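Local coordinates for protein transcriptional regulator (Aquifex aeolicus, PDB 2EH3) that probably binds DNA as a dimeric helix-turn-helix, TetR/AcrR-family regulator of transcription, with a magnesium-binding, all-helical C-terminal domain, at residues A[96-101]-A[105-110]; A[5-10]-A[40-45]; A[75-80]-A[136-141]. One frame throughout, in Å; residues are numbered along the deposited sequence.

Contact 1: A[96-101]-A[105-110]; sequences FDLLCS and RNIYFE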
loop_
_atom_site.group_PDB
_atom_site.type_symbol
_atom_site.label_atom_id
_atom_site.label_comp_id
_atom_site.label_asym_id
_atom_site.label_seq_id
_atom_site.Cartn_x
_atom_site.Cartn_y
_atom_site.Cartn_z
ATOM N N PHE A 96 -6.699 5.445 2.386
ATOM C CA PHE A 96 -7.847 5.564 1.500
ATOM C C PHE A 96 -8.259 6.934 1.064
ATOM O O PHE A 96 -8.879 7.076 0.006
ATOM C CB PHE A 96 -9.011 4.794 2.111
ATOM C CG PHE A 96 -8.739 3.325 2.208
ATOM C CD1 PHE A 96 -8.553 2.563 1.046
ATOM C CD2 PHE A 96 -8.631 2.695 3.444
ATOM C CE1 PHE A 96 -8.267 1.196 1.115
ATOM C CE2 PHE A 96 -8.342 1.327 3.514
ATOM C CZ PHE A 96 -8.163 0.578 2.355
ATOM N N ASP A 97 -7.915 7.942 1.865
ATOM C CA ASP A 97 -8.205 9.318 1.508
ATOM C C ASP A 97 -7.010 10.106 0.950
ATOM O O ASP A 97 -7.212 11.128 0.257
ATOM C CB ASP A 97 -8.799 10.056 2.700
ATOM C CG ASP A 97 -10.129 9.488 3.108
ATOM O OD1 ASP A 97 -11.025 9.378 2.253
ATOM O OD2 ASP A 97 -10.245 9.139 4.296
ATOM N N LEU A 98 -5.775 9.671 1.225
ATOM C CA LEU A 98 -4.635 10.388 0.681
ATOM C C LEU A 98 -3.913 9.622 -0.423
ATOM O O LEU A 98 -3.838 10.136 -1.533
ATOM C CB LEU A 98 -3.668 10.841 1.798
ATOM C CG LEU A 98 -4.185 12.017 2.661
ATOM C CD1 LEU A 98 -5.040 11.527 3.806
ATOM C CD2 LEU A 98 -2.974 12.799 3.209
ATOM N N LEU A 99 -3.400 8.421 -0.159
ATOM C CA LEU A 99 -2.729 7.686 -1.238
ATOM C C LEU A 99 -3.678 7.475 -2.411
ATOM O O LEU A 99 -3.305 7.698 -3.572
ATOM C CB LEU A 99 -2.217 6.328 -0.733
ATOM C CG LEU A 99 -1.725 5.403 -1.868
ATOM C CD1 LEU A 99 -0.533 6.067 -2.567
ATOM C CD2 LEU A 99 -1.300 4.010 -1.303
ATOM N N CYS A 100 -4.907 7.072 -2.113
ATOM C CA CYS A 100 -5.894 6.773 -3.148
ATOM C C CYS A 100 -6.404 7.984 -3.902
ATOM O O CYS A 100 -6.989 7.856 -4.976
ATOM C CB CYS A 100 -7.051 5.993 -2.511
ATOM S SG CYS A 100 -6.564 4.337 -1.953
ATOM N N SER A 101 -6.142 9.169 -3.374
ATOM C CA SER A 101 -6.615 10.393 -4.036
ATOM C C SER A 101 -5.627 10.856 -5.072
ATOM O O SER A 101 -4.494 10.395 -5.090
ATOM C CB SER A 101 -6.751 11.504 -2.995
ATOM O OG SER A 101 -5.463 12.049 -2.711
ATOM N N ARG A 105 -2.180 12.695 -2.940
ATOM C CA ARG A 105 -1.156 11.646 -3.030
ATOM C C ARG A 105 0.225 12.113 -2.601
ATOM O O ARG A 105 0.963 11.363 -1.942
ATOM C CB ARG A 105 -1.072 11.094 -4.457
ATOM C CG ARG A 105 -0.262 9.784 -4.528
ATOM C CD ARG A 105 -0.477 9.075 -5.859
ATOM N NE ARG A 105 -1.893 8.774 -6.022
ATOM C CZ ARG A 105 -2.455 8.335 -7.142
ATOM N NH1 ARG A 105 -1.709 8.130 -8.222
ATOM N NH2 ARG A 105 -3.762 8.111 -7.179
ATOM N N ASN A 106 0.562 13.344 -2.952
ATOM C CA ASN A 106 1.873 13.874 -2.610
ATOM C C ASN A 106 2.092 13.940 -1.096
ATOM O O ASN A 106 3.226 13.782 -0.634
ATOM C CB ASN A 106 2.047 15.265 -3.211
ATOM C CG ASN A 106 1.110 16.281 -2.582
ATOM O OD1 ASN A 106 -0.122 16.239 -2.777
ATOM N ND2 ASN A 106 1.683 17.192 -1.792
ATOM N N ILE A 107 1.032 14.186 -0.325
ATOM C CA ILE A 107 1.171 14.268 1.133
ATOM C C ILE A 107 1.493 12.902 1.701
ATOM O O ILE A 107 2.348 12.769 2.593
ATOM C CB ILE A 107 -0.129 14.799 1.775
ATOM C CG1 ILE A 107 -0.404 16.195 1.229
ATOM C CG2 ILE A 107 -0.018 14.812 3.325
ATOM C CD1 ILE A 107 -1.791 16.742 1.574
ATOM N N TYR A 108 0.798 11.881 1.205
ATOM C CA TYR A 108 1.022 10.510 1.639
ATOM C C TYR A 108 2.493 10.220 1.459
ATOM O O TYR A 108 3.176 9.809 2.401
ATOM C CB TYR A 108 0.220 9.535 0.774
ATOM C CG TYR A 108 0.496 8.080 1.043
ATOM C CD1 TYR A 108 -0.176 7.392 2.061
ATOM C CD2 TYR A 108 1.406 7.373 0.266
ATOM C CE1 TYR A 108 0.047 6.033 2.283
ATOM C CE2 TYR A 108 1.648 6.019 0.478
ATOM C CZ TYR A 108 0.959 5.347 1.490
ATOM O OH TYR A 108 1.182 3.996 1.652
ATOM N N PHE A 109 3.000 10.451 0.257
ATOM C CA PHE A 109 4.422 10.166 0.048
ATOM C C PHE A 109 5.381 11.066 0.821
ATOM O O PHE A 109 6.467 10.609 1.232
ATOM C CB PHE A 109 4.746 10.147 -1.452
ATOM C CG PHE A 109 4.240 8.910 -2.145
ATOM C CD1 PHE A 109 4.689 7.647 -1.740
ATOM C CD2 PHE A 109 3.279 8.990 -3.160
ATOM C CE1 PHE A 109 4.189 6.475 -2.330
ATOM C CE2 PHE A 109 2.769 7.812 -3.765
ATOM C CZ PHE A 109 3.224 6.554 -3.340
ATOM N N GLU A 110 4.999 12.320 1.051
ATOM C CA GLU A 110 5.868 13.229 1.790
ATOM C C GLU A 110 6.077 12.726 3.212
ATOM O O GLU A 110 7.211 12.687 3.712
ATOM C CB GLU A 110 5.262 14.645 1.802
ATOM C CG GLU A 110 5.541 15.426 0.516
ATOM C CD GLU A 110 4.578 16.593 0.291
ATOM O OE1 GLU A 110 3.984 17.087 1.280
ATOM O OE2 GLU A 110 4.419 17.024 -0.881
#

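Contact 2: A[5-10]-A[40-45]; sequences ERILEV and YFHFKS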
loop_
_atom_site.group_PDB
_atom_site.type_symbol
_atom_site.label_atom_id
_atom_site.label_comp_id
_atom_site.label_asym_id
_atom_site.label_seq_id
_atom_site.Cartn_x
_atom_site.Cartn_y
_atom_site.Cartn_z
ATOM N N GLU A 5 -10.172 20.580 18.968
ATOM C CA GLU A 5 -9.966 19.170 19.249
ATOM C C GLU A 5 -11.239 18.385 18.990
ATOM O O GLU A 5 -11.202 17.287 18.436
ATOM C CB GLU A 5 -9.547 18.961 20.708
ATOM C CG GLU A 5 -8.101 19.308 21.016
ATOM C CD GLU A 5 -7.765 20.749 20.736
ATOM O OE1 GLU A 5 -8.512 21.653 21.198
ATOM O OE2 GLU A 5 -6.738 20.973 20.054
ATOM N N ARG A 6 -12.383 18.935 19.379
ATOM C CA ARG A 6 -13.626 18.208 19.156
ATOM C C ARG A 6 -13.916 18.036 17.665
ATOM O O ARG A 6 -14.346 16.955 17.222
ATOM C CB ARG A 6 -14.799 18.919 19.845
ATOM C CG ARG A 6 -14.750 18.803 21.350
ATOM C CD ARG A 6 -16.147 18.660 21.944
ATOM N NE ARG A 6 -16.900 19.909 21.920
ATOM C CZ ARG A 6 -17.761 20.273 20.975
ATOM N NH1 ARG A 6 -18.012 19.488 19.932
ATOM N NH2 ARG A 6 -18.384 21.438 21.088
ATOM N N ILE A 7 -13.686 19.087 16.892
ATOM C CA ILE A 7 -13.903 19.012 15.449
ATOM C C ILE A 7 -12.964 17.943 14.876
ATOM O O ILE A 7 -13.375 17.131 14.058
ATOM C CB ILE A 7 -13.606 20.362 14.790
ATOM C CG1 ILE A 7 -14.658 21.375 15.226
ATOM C CG2 ILE A 7 -13.587 20.237 13.267
ATOM C CD1 ILE A 7 -14.319 22.819 14.863
ATOM N N LEU A 8 -11.704 17.955 15.286
ATOM C CA LEU A 8 -10.767 16.955 14.778
ATOM C C LEU A 8 -11.228 15.535 15.085
ATOM O O LEU A 8 -11.107 14.642 14.233
ATOM C CB LEU A 8 -9.371 17.206 15.363
ATOM C CG LEU A 8 -8.677 18.392 14.698
ATOM C CD1 LEU A 8 -7.492 18.856 15.556
ATOM C CD2 LEU A 8 -8.217 17.988 13.311
ATOM N N GLU A 9 -11.751 15.310 16.288
ATOM C CA GLU A 9 -12.192 13.971 16.672
ATOM C C GLU A 9 -13.387 13.503 15.867
ATOM O O GLU A 9 -13.404 12.359 15.383
ATOM C CB GLU A 9 -12.480 13.909 18.183
ATOM C CG GLU A 9 -11.210 14.053 19.039
ATOM C CD GLU A 9 -10.138 13.034 18.649
ATOM O OE1 GLU A 9 -10.435 11.815 18.695
ATOM O OE2 GLU A 9 -9.016 13.450 18.286
ATOM N N VAL A 10 -14.366 14.392 15.692
ATOM C CA VAL A 10 -15.553 14.062 14.921
ATOM C C VAL A 10 -15.181 13.799 13.460
ATOM O O VAL A 10 -15.713 12.874 12.842
ATOM C CB VAL A 10 -16.590 15.215 15.002
ATOM C CG1 VAL A 10 -17.684 15.036 13.968
ATOM C CG2 VAL A 10 -17.219 15.236 16.408
ATOM N N TYR A 40 -15.251 27.265 10.776
ATOM C CA TYR A 40 -14.398 28.134 9.989
ATOM C C TYR A 40 -13.461 29.017 10.781
ATOM O O TYR A 40 -12.478 29.545 10.227
ATOM C CB TYR A 40 -15.260 28.908 9.004
ATOM C CG TYR A 40 -15.755 27.976 7.906
ATOM C CD1 TYR A 40 -14.854 27.360 7.033
ATOM C CD2 TYR A 40 -17.104 27.666 7.778
ATOM C CE1 TYR A 40 -15.280 26.457 6.057
ATOM C CE2 TYR A 40 -17.549 26.761 6.807
ATOM C CZ TYR A 40 -16.627 26.160 5.952
ATOM O OH TYR A 40 -17.049 25.252 4.991
ATOM N N PHE A 41 -13.743 29.181 12.072
ATOM C CA PHE A 41 -12.846 29.957 12.915
ATOM C C PHE A 41 -11.538 29.158 13.051
ATOM O O PHE A 41 -10.448 29.738 13.044
ATOM C CB PHE A 41 -13.455 30.187 14.307
ATOM C CG PHE A 41 -12.510 30.846 15.284
ATOM C CD1 PHE A 41 -12.333 32.232 15.286
ATOM C CD2 PHE A 41 -11.823 30.082 16.216
ATOM C CE1 PHE A 41 -11.486 32.842 16.216
ATOM C CE2 PHE A 41 -10.974 30.675 17.149
ATOM C CZ PHE A 41 -10.807 32.064 17.150
ATOM N N HIS A 42 -11.654 27.832 13.131
ATOM C CA HIS A 42 -10.487 26.955 13.267
ATOM C C HIS A 42 -9.900 26.382 11.987
ATOM O O HIS A 42 -8.707 26.064 11.951
ATOM C CB HIS A 42 -10.809 25.782 14.197
ATOM C CG HIS A 42 -11.126 26.195 15.596
ATOM N ND1 HIS A 42 -10.171 26.678 16.462
ATOM C CD2 HIS A 42 -12.300 26.229 16.267
ATOM C CE1 HIS A 42 -10.747 26.994 17.610
ATOM N NE2 HIS A 42 -12.037 26.732 17.516
ATOM N N PHE A 43 -10.726 26.236 10.950
ATOM C CA PHE A 43 -10.284 25.656 9.671
ATOM C C PHE A 43 -10.861 26.448 8.503
ATOM O O PHE A 43 -12.058 26.637 8.422
ATOM C CB PHE A 43 -10.763 24.195 9.581
ATOM C CG PHE A 43 -10.232 23.314 10.689
ATOM C CD1 PHE A 43 -8.899 22.848 10.656
ATOM C CD2 PHE A 43 -11.033 22.960 11.782
ATOM C CE1 PHE A 43 -8.398 22.054 11.694
ATOM C CE2 PHE A 43 -10.533 22.165 12.828
ATOM C CZ PHE A 43 -9.207 21.709 12.785
ATOM N N LYS A 44 -10.025 26.885 7.570
ATOM C CA LYS A 44 -10.577 27.649 6.474
ATOM C C LYS A 44 -11.258 26.782 5.417
ATOM O O LYS A 44 -12.096 27.268 4.644
ATOM C CB LYS A 44 -9.490 28.541 5.868
ATOM C CG LYS A 44 -9.014 29.611 6.863
ATOM C CD LYS A 44 -10.198 30.466 7.343
ATOM C CE LYS A 44 -9.865 31.307 8.574
ATOM N NZ LYS A 44 -10.022 30.547 9.853
ATOM N N SER A 45 -10.965 25.482 5.446
ATOM C CA SER A 45 -11.525 24.561 4.476
ATOM C C SER A 45 -11.440 23.111 4.938
ATOM O O SER A 45 -10.738 22.783 5.890
ATOM C CB SER A 45 -10.747 24.668 3.172
ATOM O OG SER A 45 -9.405 24.278 3.412
#

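Contact 3: A[75-80]-A[136-141]; sequences ELLEMF and EIILGF. With MG (magnesium ion), chain B; MG (magnesium ion), chain C.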
loop_
_atom_site.group_PDB
_atom_site.type_symbol
_atom_site.label_atom_id
_atom_site.label_comp_id
_atom_site.label_asym_id
_atom_site.label_seq_id
_atom_site.Cartn_x
_atom_site.Cartn_y
_atom_site.Cartn_z
ATOM N N GLU A 75 13.011 -2.221 19.882
ATOM C CA GLU A 75 12.120 -1.513 20.803
ATOM C C GLU A 75 11.552 -0.222 20.190
ATOM O O GLU A 75 10.398 0.153 20.452
ATOM C CB GLU A 75 12.853 -1.242 22.109
ATOM C CG GLU A 75 13.025 -2.538 22.949
ATOM C CD GLU A 75 11.713 -3.161 23.452
ATOM O OE1 GLU A 75 10.877 -2.421 23.983
ATOM O OE2 GLU A 75 11.546 -4.401 23.333
ATOM N N LEU A 76 12.351 0.483 19.402
ATOM C CA LEU A 76 11.825 1.691 18.747
ATOM C C LEU A 76 10.674 1.241 17.819
ATOM O O LEU A 76 9.604 1.863 17.774
ATOM C CB LEU A 76 12.916 2.365 17.898
ATOM C CG LEU A 76 12.369 3.507 17.027
ATOM C CD1 LEU A 76 12.026 4.696 17.899
ATOM C CD2 LEU A 76 13.422 3.874 15.951
ATOM N N LEU A 77 10.890 0.163 17.070
ATOM C CA LEU A 77 9.856 -0.308 16.160
ATOM C C LEU A 77 8.606 -0.821 16.888
ATOM O O LEU A 77 7.503 -0.650 16.393
ATOM C CB LEU A 77 10.444 -1.355 15.191
ATOM C CG LEU A 77 11.459 -0.633 14.260
ATOM C CD1 LEU A 77 12.509 -1.611 13.699
ATOM C CD2 LEU A 77 10.709 0.081 13.155
ATOM N N GLU A 78 8.781 -1.450 18.056
ATOM C CA GLU A 78 7.623 -1.871 18.809
ATOM C C GLU A 78 6.771 -0.649 19.170
ATOM O O GLU A 78 5.540 -0.691 19.087
ATOM C CB GLU A 78 8.066 -2.582 20.076
ATOM C CG GLU A 78 6.862 -2.951 20.999
ATOM C CD GLU A 78 7.261 -3.573 22.301
ATOM O OE1 GLU A 78 8.436 -3.942 22.497
ATOM O OE2 GLU A 78 6.356 -3.674 23.174
HETATM N N MSE A 79 7.423 0.441 19.552
HETATM C CA MSE A 79 6.702 1.662 19.911
HETATM C C MSE A 79 5.999 2.283 18.721
HETATM O O MSE A 79 4.886 2.804 18.840
HETATM C CB MSE A 79 7.687 2.667 20.495
HETATM C CG MSE A 79 7.046 3.932 20.965
HETATM SE SE MSE A 79 6.083 3.705 22.639
HETATM C CE MSE A 79 7.347 2.697 23.572
ATOM N N PHE A 80 6.674 2.218 17.578
ATOM C CA PHE A 80 6.161 2.747 16.309
ATOM C C PHE A 80 4.868 1.992 15.987
ATOM O O PHE A 80 3.856 2.596 15.661
ATOM C CB PHE A 80 7.271 2.540 15.231
ATOM C CG PHE A 80 7.076 3.303 13.917
ATOM C CD1 PHE A 80 5.979 4.132 13.691
ATOM C CD2 PHE A 80 8.015 3.144 12.899
ATOM C CE1 PHE A 80 5.813 4.795 12.465
ATOM C CE2 PHE A 80 7.859 3.808 11.662
ATOM C CZ PHE A 80 6.749 4.630 11.462
ATOM N N GLU A 136 14.204 0.286 4.055
ATOM C CA GLU A 136 13.291 -0.172 3.020
ATOM C C GLU A 136 12.616 -1.467 3.456
ATOM O O GLU A 136 11.377 -1.623 3.360
ATOM C CB GLU A 136 14.044 -0.451 1.722
ATOM C CG GLU A 136 14.811 0.742 1.144
ATOM C CD GLU A 136 13.966 1.648 0.279
ATOM O OE1 GLU A 136 12.720 1.461 0.223
ATOM O OE2 GLU A 136 14.554 2.563 -0.327
ATOM N N ILE A 137 13.435 -2.404 3.921
ATOM C CA ILE A 137 12.916 -3.693 4.368
ATOM C C ILE A 137 11.926 -3.544 5.524
ATOM O O ILE A 137 10.803 -4.069 5.492
ATOM C CB ILE A 137 14.040 -4.605 4.877
ATOM C CG1 ILE A 137 14.990 -4.992 3.723
ATOM C CG2 ILE A 137 13.420 -5.853 5.511
ATOM C CD1 ILE A 137 16.300 -5.634 4.195
ATOM N N ILE A 138 12.355 -2.836 6.554
ATOM C CA ILE A 138 11.530 -2.707 7.741
ATOM C C ILE A 138 10.282 -1.883 7.524
ATOM O O ILE A 138 9.206 -2.264 7.996
ATOM C CB ILE A 138 12.386 -2.184 8.897
ATOM C CG1 ILE A 138 13.450 -3.247 9.209
ATOM C CG2 ILE A 138 11.520 -1.932 10.137
ATOM C CD1 ILE A 138 14.513 -2.794 10.204
ATOM N N LEU A 139 10.373 -0.771 6.803
ATOM C CA LEU A 139 9.153 -0.012 6.543
ATOM C C LEU A 139 8.206 -0.842 5.683
ATOM O O LEU A 139 6.995 -0.806 5.882
ATOM C CB LEU A 139 9.452 1.310 5.832
ATOM C CG LEU A 139 10.050 2.410 6.705
ATOM C CD1 LEU A 139 10.183 3.695 5.874
ATOM C CD2 LEU A 139 9.157 2.674 7.897
ATOM N N GLY A 140 8.760 -1.589 4.732
ATOM C CA GLY A 140 7.931 -2.436 3.888
ATOM C C GLY A 140 7.212 -3.493 4.713
ATOM O O GLY A 140 6.005 -3.711 4.564
ATOM N N PHE A 141 7.953 -4.116 5.613
ATOM C CA PHE A 141 7.401 -5.157 6.480
ATOM C C PHE A 141 6.322 -4.583 7.399
ATOM O O PHE A 141 5.250 -5.175 7.546
ATOM C CB PHE A 141 8.582 -5.768 7.261
ATOM C CG PHE A 141 8.202 -6.759 8.341
ATOM C CD1 PHE A 141 7.259 -7.766 8.117
ATOM C CD2 PHE A 141 8.859 -6.712 9.578
ATOM C CE1 PHE A 141 6.983 -8.727 9.123
ATOM C CE2 PHE A 141 8.591 -7.659 10.561
ATOM C CZ PHE A 141 7.654 -8.669 10.327
HETATM MG MG MG B . 9.437 -4.256 24.587
HETATM MG MG MG C . 5.649 -2.087 24.731
HETATM O O HOH W 1 11.042 -4.529 26.337
HETATM O O HOH W 2 9.609 -6.556 24.123
HETATM O O HOH W 3 6.710 -0.355 23.537
#

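Contact 1: A[96-101]-A[105-110]
The carbonyl oxygen of Leu98 is gripped by the turn that follows it: Ser101 OG donates to Leu98 O over 2.8 Å, Ser101 N adds a second hydrogen bond to it, and Arg105 CA meets it from the next helix in a C-H...O contact. The arrangement is a short helix-loop-helix connection within the TetR-type C-terminal domain, where helix 88-99 widens into a pi-type turn at 96-99 and helix 105-126 follows after a short loop. The Arg105 side chain ties the loop to the new helix. Arg105 NE donates to Leu99 O at 3.0 Å, close to the line of that C=O bond but bent at the hydrogen (138°), and the oxygen lies 30° out of the guanidinium plane. Ser101 O receives weak bonds from both Arg105 NE and Arg105 NH2. The far nitrogen, NH1, is taken by Tyr92 OH of the second subunit, and Phe96 of that subunit forms a cation-pi pair with the guanidinium, so one arginine serves both the turn and the dimer interface.

Beside these polar bonds lies an apolar layer. Tyr108 CG stands anti to its backbone nitrogen (chi1 174°), which turns one face of the ring to Leu99. Leu99 CB sits 3.6 Å from the centroid of the Tyr108 ring, nearly on its normal, in a CH-pi contact, while Leu99 CD1 covers the CD2-CE2 side and reaches Phe109 CZ at 3.9 Å. Tyr108 OH is hydrogen-bonded to Arg143. The Leu98 and Ile107 side chains cross at a slant, and Leu98 also touches Ile50 and Ile54 of helix 46-67. Cys100 points away from helix 105-126, its SG joined in a disulfide to Cys100 SG of the second subunit; within the chain Leu98 CD2 and Ile107 CG2 close to 3.6 Å.

Contact 2: A[5-10]-A[40-45]
This is a small, mainly apolar side-chain contact inside the N-terminal DNA-binding domain, where helix 3-18 of the three-helix bundle meets the end of helix 36-42, the second helix of the predicted helix-turn-helix motif and probably its recognition helix. Phe43, the first residue to leave helical geometry, turns its ring back toward helix 3-18. Ile7 and Phe43 run antiparallel alongside one another, Ile7 CG2 coming 3.6 Å from Phe43 CE2. Ile7 CG2 is the branch anti to the backbone nitrogen, while CG1 (chi1 -68°) brings Ile7 CD1 to 4.2 Å from His42 CD2. Leu8 crosses the phenyl group at about a right angle; its CG and CD2 both lie 3.9 Å from Phe43 CZ. Leu49 of helix 46-67 touches Leu8 and Phe43 alike, so a third helix joins the cluster. Were Phe43 replaced by an alanine, Ile7 CG2 and Leu8 CG would probably lose their ring partner and a gap would be likely to open between helix 3-18 and the end of helix 36-42. The same helix end is finished by a lysine that folds back over it: Lys44 NZ donates to Tyr40 O at 2.7 Å, nearly in line with the carbonyl bond.

Contact 3: A[75-80]-A[136-141]
Leu77 and Ile138 make the tight part of this contact, two branched side chains crossing at about a right angle between helix 73-86 and helix 131-152 of the TetR-type C-terminal helical domain. The touching is done by Ile138 CG2, which meets both methyls of Leu77: Leu77 CD1 and Leu77 CD2 each lie 3.7 Å from it. Phe119 of helix 105-126 and Leu168 of helix 157-171 touch both residues and complete a four-helix core. About a turn further along helix 73-86 the packing is looser: Leu139 CD2 approaches the Phe80 ring no nearer than 4.1 Å, at CE2, and Ile61 of helix 46-67 lies against the same phenylalanine.

The other flank of helix 73-86 is partly exposed and of quite different character. Glu75, its chain bent at chi2 (-65°), chelates one magnesium ion through both carboxylate oxygens, OE1 at 2.4 Å and OE2 at 2.5 Å. Glu78 reaches out fully extended beyond CG and bridges: its OE1 binds that first ion at 2.3 Å, and its OE2 binds the second magnesium ion at 2.3 Å. Two waters also bind the first ion and one water the second, which Glu82 binds as well. Glu78 OE2 has in addition a weak hydrogen bond with Lys161 NZ. On helix 131-152, buried Glu136 faces the dimer interface, in a salt bridge with Lys163 and a hydrogen bond with Tyr149 OH, both of the second subunit.

The chemistry thus divides by face. Methyl groups and a ring fill the inner side of helix 73-86, whereas its outer carboxylates, spaced about a turn apart, would probably repel one another without cations; the two magnesium ions are likely to offset that charge and hold Glu75 and Glu78 in fixed rotations.

How the contacts relate
The three contacts illustrate how one all-helical chain varies its chemistry with place. Contact 3 joins helices distant in sequence through a purely apolar core, with metal chemistry on its outer face; contact 1 joins consecutive helices and, being only partly buried, mixes main-chain carbonyls, a guanidinium and aromatic packing. Both belong to the C-terminal domain and touch the second subunit, contact 1 even covalently; their centres lie 20 Å apart. Contact 2 is buried and apolar like the core of contact 3, yet it sits in the DNA-binding domain, untouched by the other subunit, its centre 32 Å from that of contact 3. Helix 46-67 borders all three.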